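Local coordinates for (S)-imine reductase (PDB 4OQY), which reduces imines to amines with S selectivity, probably drawing hydride from NADPH held on a Rossmann-type domain, at residues L62-L67 with A90-D95; H114-V119 with E160-A165. All blocks are in the same frame, centred on the assembly; numbering follows the deposited sequence.

Contact 1. Residues L62-L67 with A90-D95; sequences LIVLSL and ANLSSD
Strands 62-65 and 88-91 lie parallel, as successive strands of a beta-alpha-beta unit in the Rossmann domain, with Val-64 paired to Ala-90 and Leu-65 to Asn-91. Ala-90 N donates to Ile-63 O at 2.8 Å, following on from a backbone bond between Ile-63 and Val-88. Next come the nearly straight bond from Leu-65 N to Ala-90 O (170° at the hydrogen) and Leu-92 N on Leu-65 O, just past the paired residues. On the Val-64 side of the sheet Ala-90 CB sits 4.3 Å from Val-64 CG2, while Val-64 CG1 reaches Leu-92 CG; Met-18 of helix 13-24 packs over Val-64 and Leu-92. On the other side Leu-65 CD1 rests 4.1 Å from Asn-91 CG, beneath helix 70-77. Past the strand ends the link passes through the side chains of Asn-91 and Ser-93. Asn-91 forms an Asx turn, its OD1 accepting from Ser-93 N at 3.1 Å and from Ser-93 OG at 3.0 Å, the hydroxyl coming in the amide's carbonyl plane. With OG anti to the carbonyl carbon (chi1 -48°), Ser-93 also accepts from Leu-67 N at 3.1 Å, in the loop after strand 62-65. This hydroxyl links two strand-end loops, whose Leu-67 and Ser-94 bind NADPH, and is likely to steady their spacing.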
ATOM      1  N   LEU B  62     -12.235  -1.121 -36.067  1.00 23.03           N
ATOM      2  CA  LEU B  62     -11.746  -1.095 -34.691  1.00 22.70           C
ATOM      3  C   LEU B  62     -10.493  -1.929 -34.509  1.00 22.24           C
ATOM      4  O   LEU B  62     -10.510  -3.157 -34.673  1.00 22.19           O
ATOM      5  CB  LEU B  62     -12.793  -1.603 -33.715  1.00 23.13           C
ATOM      6  CG  LEU B  62     -12.399  -1.449 -32.250  1.00 23.06           C
ATOM      7  CD1 LEU B  62     -12.332   0.014 -31.866  1.00 23.12           C
ATOM      8  CD2 LEU B  62     -13.397  -2.163 -31.364  1.00 23.57           C
ATOM      9  N   ILE B  63      -9.410  -1.224 -34.186  1.00 21.73           N
ATOM     10  CA  ILE B  63      -8.088  -1.785 -34.030  1.00 21.29           C
ATOM     11  C   ILE B  63      -7.676  -1.637 -32.574  1.00 21.30           C
ATOM     12  O   ILE B  63      -7.444  -0.529 -32.089  1.00 20.99           O
ATOM     13  CB  ILE B  63      -7.055  -1.008 -34.892  1.00 20.92           C
ATOM     14  CG1 ILE B  63      -7.570  -0.836 -36.333  1.00 20.99           C
ATOM     15  CG2 ILE B  63      -5.697  -1.680 -34.834  1.00 20.64           C
ATOM     16  CD1 ILE B  63      -7.834  -2.110 -37.118  1.00 21.07           C
ATOM     17  N   VAL B  64      -7.558  -2.762 -31.895  1.00 21.45           N
ATOM     18  CA  VAL B  64      -7.144  -2.813 -30.508  1.00 21.73           C
ATOM     19  C   VAL B  64      -5.675  -3.153 -30.430  1.00 22.14           C
ATOM     20  O   VAL B  64      -5.226  -4.186 -30.957  1.00 21.96           O
ATOM     21  CB  VAL B  64      -7.894  -3.927 -29.755  1.00 21.80           C
ATOM     22  CG1 VAL B  64      -7.391  -4.033 -28.317  1.00 21.70           C
ATOM     23  CG2 VAL B  64      -9.384  -3.646 -29.798  1.00 22.06           C
ATOM     24  N   LEU B  65      -4.933  -2.300 -29.746  1.00 22.97           N
ATOM     25  CA  LEU B  65      -3.502  -2.477 -29.585  1.00 23.82           C
ATOM     26  C   LEU B  65      -3.208  -2.854 -28.156  1.00 24.92           C
ATOM     27  O   LEU B  65      -3.633  -2.177 -27.210  1.00 24.97           O
ATOM     28  CB  LEU B  65      -2.738  -1.177 -29.888  1.00 23.61           C
ATOM     29  CG  LEU B  65      -2.986  -0.431 -31.199  1.00 23.59           C
ATOM     30  CD1 LEU B  65      -2.113   0.809 -31.214  1.00 23.75           C
ATOM     31  CD2 LEU B  65      -2.732  -1.254 -32.449  1.00 23.69           C
ATOM     32  N   SER B  66      -2.470  -3.942 -28.013  1.00 26.50           N
ATOM     33  CA  SER B  66      -2.008  -4.399 -26.720  1.00 27.70           C
ATOM     34  C   SER B  66      -0.514  -4.622 -26.810  1.00 28.28           C
ATOM     35  O   SER B  66      -0.058  -5.748 -27.035  1.00 28.64           O
ATOM     36  CB  SER B  66      -2.699  -5.706 -26.356  1.00 28.11           C
ATOM     37  OG  SER B  66      -2.419  -6.007 -25.014  1.00 28.40           O
ATOM     38  N   LEU B  67       0.242  -3.540 -26.673  1.00 29.15           N
ATOM     39  CA  LEU B  67       1.697  -3.561 -26.871  1.00 29.13           C
ATOM     40  C   LEU B  67       2.400  -3.029 -25.634  1.00 28.99           C
ATOM     41  O   LEU B  67       1.770  -2.483 -24.742  1.00 28.03           O
ATOM     42  CB  LEU B  67       2.065  -2.750 -28.110  1.00 29.51           C
ATOM     43  CG  LEU B  67       1.496  -3.338 -29.412  1.00 29.78           C
ATOM     44  CD1 LEU B  67       1.443  -2.318 -30.531  1.00 29.76           C
ATOM     45  CD2 LEU B  67       2.269  -4.571 -29.862  1.00 30.17           C
ATOM     46  N   ALA B  90      -8.039   1.723 -30.521  1.00 22.68           N
ATOM     47  CA  ALA B  90      -8.238   1.568 -29.088  1.00 22.65           C
ATOM     48  C   ALA B  90      -6.896   1.119 -28.533  1.00 22.39           C
ATOM     49  O   ALA B  90      -6.563  -0.066 -28.549  1.00 22.09           O
ATOM     50  CB  ALA B  90      -9.332   0.548 -28.819  1.00 22.84           C
ATOM     51  N   ASN B  91      -6.084   2.106 -28.153  1.00 22.55           N
ATOM     52  CA  ASN B  91      -4.734   1.870 -27.681  1.00 22.49           C
ATOM     53  C   ASN B  91      -4.711   1.531 -26.188  1.00 22.79           C
ATOM     54  O   ASN B  91      -4.849   2.416 -25.350  1.00 22.47           O
ATOM     55  CB  ASN B  91      -3.895   3.102 -27.951  1.00 22.71           C
ATOM     56  CG  ASN B  91      -2.434   2.856 -27.718  1.00 22.61           C
ATOM     57  OD1 ASN B  91      -2.048   1.825 -27.182  1.00 22.69           O
ATOM     58  ND2 ASN B  91      -1.610   3.790 -28.144  1.00 22.80           N
ATOM     59  N   LEU B  92      -4.577   0.231 -25.883  1.00 23.25           N
ATOM     60  CA  LEU B  92      -4.595  -0.281 -24.517  1.00 23.78           C
ATOM     61  C   LEU B  92      -3.182  -0.539 -24.003  1.00 24.16           C
ATOM     62  O   LEU B  92      -3.002  -1.226 -23.001  1.00 24.34           O
ATOM     63  CB  LEU B  92      -5.457  -1.569 -24.425  1.00 23.79           C
ATOM     64  CG  LEU B  92      -6.901  -1.576 -24.968  1.00 24.15           C
ATOM     65  CD1 LEU B  92      -7.737  -2.667 -24.313  1.00 24.48           C
ATOM     66  CD2 LEU B  92      -7.636  -0.263 -24.883  1.00 24.12           C
ATOM     67  N   SER B  93      -2.182   0.047 -24.666  1.00 24.67           N
ATOM     68  CA  SER B  93      -0.793  -0.039 -24.231  1.00 25.26           C
ATOM     69  C   SER B  93      -0.512   1.008 -23.116  1.00 26.05           C
ATOM     70  O   SER B  93      -0.911   2.150 -23.274  1.00 26.82           O
ATOM     71  CB  SER B  93       0.153   0.244 -25.425  1.00 25.13           C
ATOM     72  OG  SER B  93      -0.170  -0.469 -26.620  1.00 25.24           O
ATOM     73  N   SER B  94       0.202   0.648 -22.040  1.00 26.61           N
ATOM     74  CA  SER B  94       0.611   1.605 -20.955  1.00 27.04           C
ATOM     75  C   SER B  94       1.601   2.644 -21.418  1.00 26.92           C
ATOM     76  O   SER B  94       2.610   2.296 -22.001  1.00 27.06           O
ATOM     77  CB  SER B  94       1.283   0.873 -19.751  1.00 27.74           C
ATOM     78  OG  SER B  94       2.113   1.766 -18.931  1.00 28.86           O
ATOM     79  N   ASP B  95       1.319   3.916 -21.135  1.00 26.60           N
ATOM     80  CA  ASP B  95       2.313   4.950 -21.255  1.00 26.31           C
ATOM     81  C   ASP B  95       1.758   6.225 -20.620  1.00 25.28           C
ATOM     82  O   ASP B  95       0.689   6.213 -20.008  1.00 24.33           O
ATOM     83  CB  ASP B  95       2.725   5.141 -22.731  1.00 27.20           C
ATOM     84  CG  ASP B  95       4.205   5.425 -22.895  1.00 28.14           C
ATOM     85  OD1 ASP B  95       4.729   6.238 -22.100  1.00 28.91           O
ATOM     86  OD2 ASP B  95       4.828   4.857 -23.838  1.00 28.51           O
TER

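Contact 2. Residues H114-V119 with E160-A165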
ATOM      1  N   HIS B 114      -8.467   8.049 -31.920  1.00 24.15           N
ATOM      2  CA  HIS B 114      -7.687   7.363 -30.907  1.00 23.37           C
ATOM      3  C   HIS B 114      -8.447   7.343 -29.612  1.00 23.37           C
ATOM      4  O   HIS B 114      -8.856   8.391 -29.124  1.00 23.81           O
ATOM      5  CB  HIS B 114      -6.411   8.108 -30.704  1.00 23.03           C
ATOM      6  CG  HIS B 114      -5.477   7.499 -29.720  1.00 22.41           C
ATOM      7  ND1 HIS B 114      -5.492   7.814 -28.380  1.00 22.44           N
ATOM      8  CD2 HIS B 114      -4.419   6.678 -29.899  1.00 22.09           C
ATOM      9  CE1 HIS B 114      -4.507   7.181 -27.770  1.00 22.07           C
ATOM     10  NE2 HIS B 114      -3.839   6.490 -28.673  1.00 21.88           N
ATOM     11  N   LEU B 115      -8.640   6.141 -29.078  1.00 22.89           N
ATOM     12  CA  LEU B 115      -9.175   5.923 -27.730  1.00 22.79           C
ATOM     13  C   LEU B 115      -8.071   5.385 -26.852  1.00 22.08           C
ATOM     14  O   LEU B 115      -7.434   4.372 -27.167  1.00 21.70           O
ATOM     15  CB  LEU B 115     -10.337   4.907 -27.717  1.00 23.17           C
ATOM     16  CG  LEU B 115     -11.651   5.291 -28.411  1.00 23.79           C
ATOM     17  CD1 LEU B 115     -12.625   4.122 -28.394  1.00 24.04           C
ATOM     18  CD2 LEU B 115     -12.301   6.527 -27.800  1.00 24.20           C
ATOM     19  N   THR B 116      -7.865   6.059 -25.739  1.00 21.88           N
ATOM     20  CA  THR B 116      -6.906   5.625 -24.748  1.00 21.61           C
ATOM     21  C   THR B 116      -7.604   4.678 -23.769  1.00 21.70           C
ATOM     22  O   THR B 116      -8.636   5.024 -23.166  1.00 21.83           O
ATOM     23  CB  THR B 116      -6.328   6.821 -23.976  1.00 21.62           C
ATOM     24  OG1 THR B 116      -5.864   7.818 -24.899  1.00 21.63           O
ATOM     25  CG2 THR B 116      -5.162   6.381 -23.098  1.00 21.36           C
ATOM     26  N   GLY B 117      -7.018   3.496 -23.605  1.00 21.61           N
ATOM     27  CA  GLY B 117      -7.505   2.506 -22.644  1.00 21.84           C
ATOM     28  C   GLY B 117      -6.463   2.222 -21.581  1.00 21.75           C
ATOM     29  O   GLY B 117      -5.307   1.976 -21.904  1.00 21.67           O
ATOM     30  N   GLY B 118      -6.869   2.273 -20.313  1.00 22.12           N
ATOM     31  CA  GLY B 118      -6.018   1.834 -19.193  1.00 22.07           C
ATOM     32  C   GLY B 118      -6.628   0.602 -18.509  1.00 22.50           C
ATOM     33  O   GLY B 118      -7.576   0.730 -17.730  1.00 22.63           O
ATOM     34  N   VAL B 119      -6.100  -0.575 -18.829  1.00 22.73           N
ATOM     35  CA  VAL B 119      -6.675  -1.850 -18.350  1.00 23.46           C
ATOM     36  C   VAL B 119      -6.286  -2.008 -16.889  1.00 23.74           C
ATOM     37  O   VAL B 119      -5.127  -1.826 -16.532  1.00 23.97           O
ATOM     38  CB  VAL B 119      -6.207  -3.051 -19.203  1.00 23.53           C
ATOM     39  CG1 VAL B 119      -6.781  -4.368 -18.668  1.00 24.19           C
ATOM     40  CG2 VAL B 119      -6.618  -2.841 -20.660  1.00 23.53           C
ATOM     41  N   GLU B 160     -12.876  13.565 -22.419  1.00 27.80           N
ATOM     42  CA  GLU B 160     -12.443  13.742 -23.815  1.00 28.13           C
ATOM     43  C   GLU B 160     -10.938  13.631 -24.004  1.00 26.93           C
ATOM     44  O   GLU B 160     -10.459  13.031 -24.964  1.00 26.28           O
ATOM     45  CB  GLU B 160     -12.951  15.080 -24.368  1.00 29.86           C
ATOM     46  CG  GLU B 160     -14.396  15.028 -24.853  1.00 31.57           C
ATOM     47  CD  GLU B 160     -14.526  14.664 -26.329  1.00 32.70           C
ATOM     48  OE1 GLU B 160     -13.551  14.895 -27.089  1.00 34.04           O
ATOM     49  OE2 GLU B 160     -15.606  14.163 -26.743  1.00 34.05           O
ATOM     50  N   ASP B 161     -10.187  14.244 -23.104  1.00 26.55           N
ATOM     51  CA  ASP B 161      -8.762  14.311 -23.297  1.00 25.74           C
ATOM     52  C   ASP B 161      -8.152  12.913 -23.321  1.00 24.97           C
ATOM     53  O   ASP B 161      -8.394  12.066 -22.438  1.00 24.40           O
ATOM     54  CB  ASP B 161      -8.073  15.182 -22.265  1.00 25.95           C
ATOM     55  CG  ASP B 161      -6.608  15.380 -22.602  1.00 25.72           C
ATOM     56  OD1 ASP B 161      -6.312  16.296 -23.394  1.00 25.98           O
ATOM     57  OD2 ASP B 161      -5.774  14.595 -22.117  1.00 25.07           O
ATOM     58  N   ALA B 162      -7.323  12.710 -24.337  1.00 24.24           N
ATOM     59  CA  ALA B 162      -6.635  11.463 -24.543  1.00 23.42           C
ATOM     60  C   ALA B 162      -5.743  11.026 -23.360  1.00 22.75           C
ATOM     61  O   ALA B 162      -5.533   9.832 -23.158  1.00 22.08           O
ATOM     62  CB  ALA B 162      -5.826  11.549 -25.833  1.00 23.39           C
ATOM     63  N   GLY B 163      -5.223  11.983 -22.588  1.00 22.52           N
ATOM     64  CA  GLY B 163      -4.347  11.665 -21.470  1.00 22.08           C
ATOM     65  C   GLY B 163      -5.045  11.174 -20.217  1.00 22.01           C
ATOM     66  O   GLY B 163      -4.393  10.584 -19.351  1.00 21.99           O
ATOM     67  N   LEU B 164      -6.359  11.388 -20.122  1.00 22.10           N
ATOM     68  CA  LEU B 164      -7.100  11.056 -18.898  1.00 22.06           C
ATOM     69  C   LEU B 164      -7.064   9.577 -18.523  1.00 21.58           C
ATOM     70  O   LEU B 164      -6.764   9.257 -17.381  1.00 21.41           O
ATOM     71  CB  LEU B 164      -8.555  11.521 -18.983  1.00 22.55           C
ATOM     72  CG  LEU B 164      -8.742  13.030 -18.823  1.00 22.97           C
ATOM     73  CD1 LEU B 164     -10.116  13.467 -19.285  1.00 23.58           C
ATOM     74  CD2 LEU B 164      -8.506  13.453 -17.384  1.00 23.02           C
ATOM     75  N   ALA B 165      -7.328   8.677 -19.464  1.00 21.36           N
ATOM     76  CA  ALA B 165      -7.350   7.240 -19.115  1.00 21.21           C
ATOM     77  C   ALA B 165      -5.962   6.816 -18.719  1.00 20.85           C
ATOM     78  O   ALA B 165      -5.801   5.971 -17.850  1.00 20.55           O
ATOM     79  CB  ALA B 165      -7.825   6.388 -20.266  1.00 21.17           C
TER
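The start of the long helix 163-192, which carries the chain out of the Rossmann domain, is seated on strand 113-119 by one threonine and two alanines. Thr-116 OG1 donates to Ala-162 O at 2.7 Å, meeting the oxygen in the carbonyl plane and on a lone pair, with 127° at the oxygen. Thr-116 is turned with CG2 anti to its own nitrogen, which sets Thr-116 CG2 3.9 Å from Ala-165 CB while OG1 faces the carbonyl. Ala-165 CB also comes within 3.3 Å of Thr-116 O, and a side chain on Gly-118 would run tightly against Ala-165 O, so the helix lies close over the strand. Here the first helix of the C-terminal family region meets the Rossmann sheet. Asp-161 precedes the turn leading into the helix and makes a capping bond there, its OD2 taking Gly-163 N at 2.7 Å from above the carboxylate plane and also making a salt bridge to Arg-101. Replacing Thr-116 with a valine would probably leave Ala-162 O without its hydroxyl donor and put a methyl against that buried carbonyl. Ser-136 on the neighbouring strand 132-136 grips the same turn, bonding through its OG to Asp-161 O and Ala-165 N.

Overall arrangement
From the N terminus, the chain first builds strands 6-9, 29-32 and 48-49, then enters strand 62-65. Contact 1 closes the loop that runs through helix 70-77 and back to strand 88-91. Helix 97-109 then leads to strand 113-119, where contact 2 opens; its longer loop takes in strands 132-136 and 154-157 with helix 139-149 before reaching helix 163-192. The two loops follow in series, neither nesting nor crossing. They meet because strands 88-91 and 113-119 are neighbours: Asn-91 probably bonds through its backbone to Leu-115 and Gly-117. Contact 1 therefore joins strands inside the sheet, and contact 2 ties that sheet to the helix leaving it.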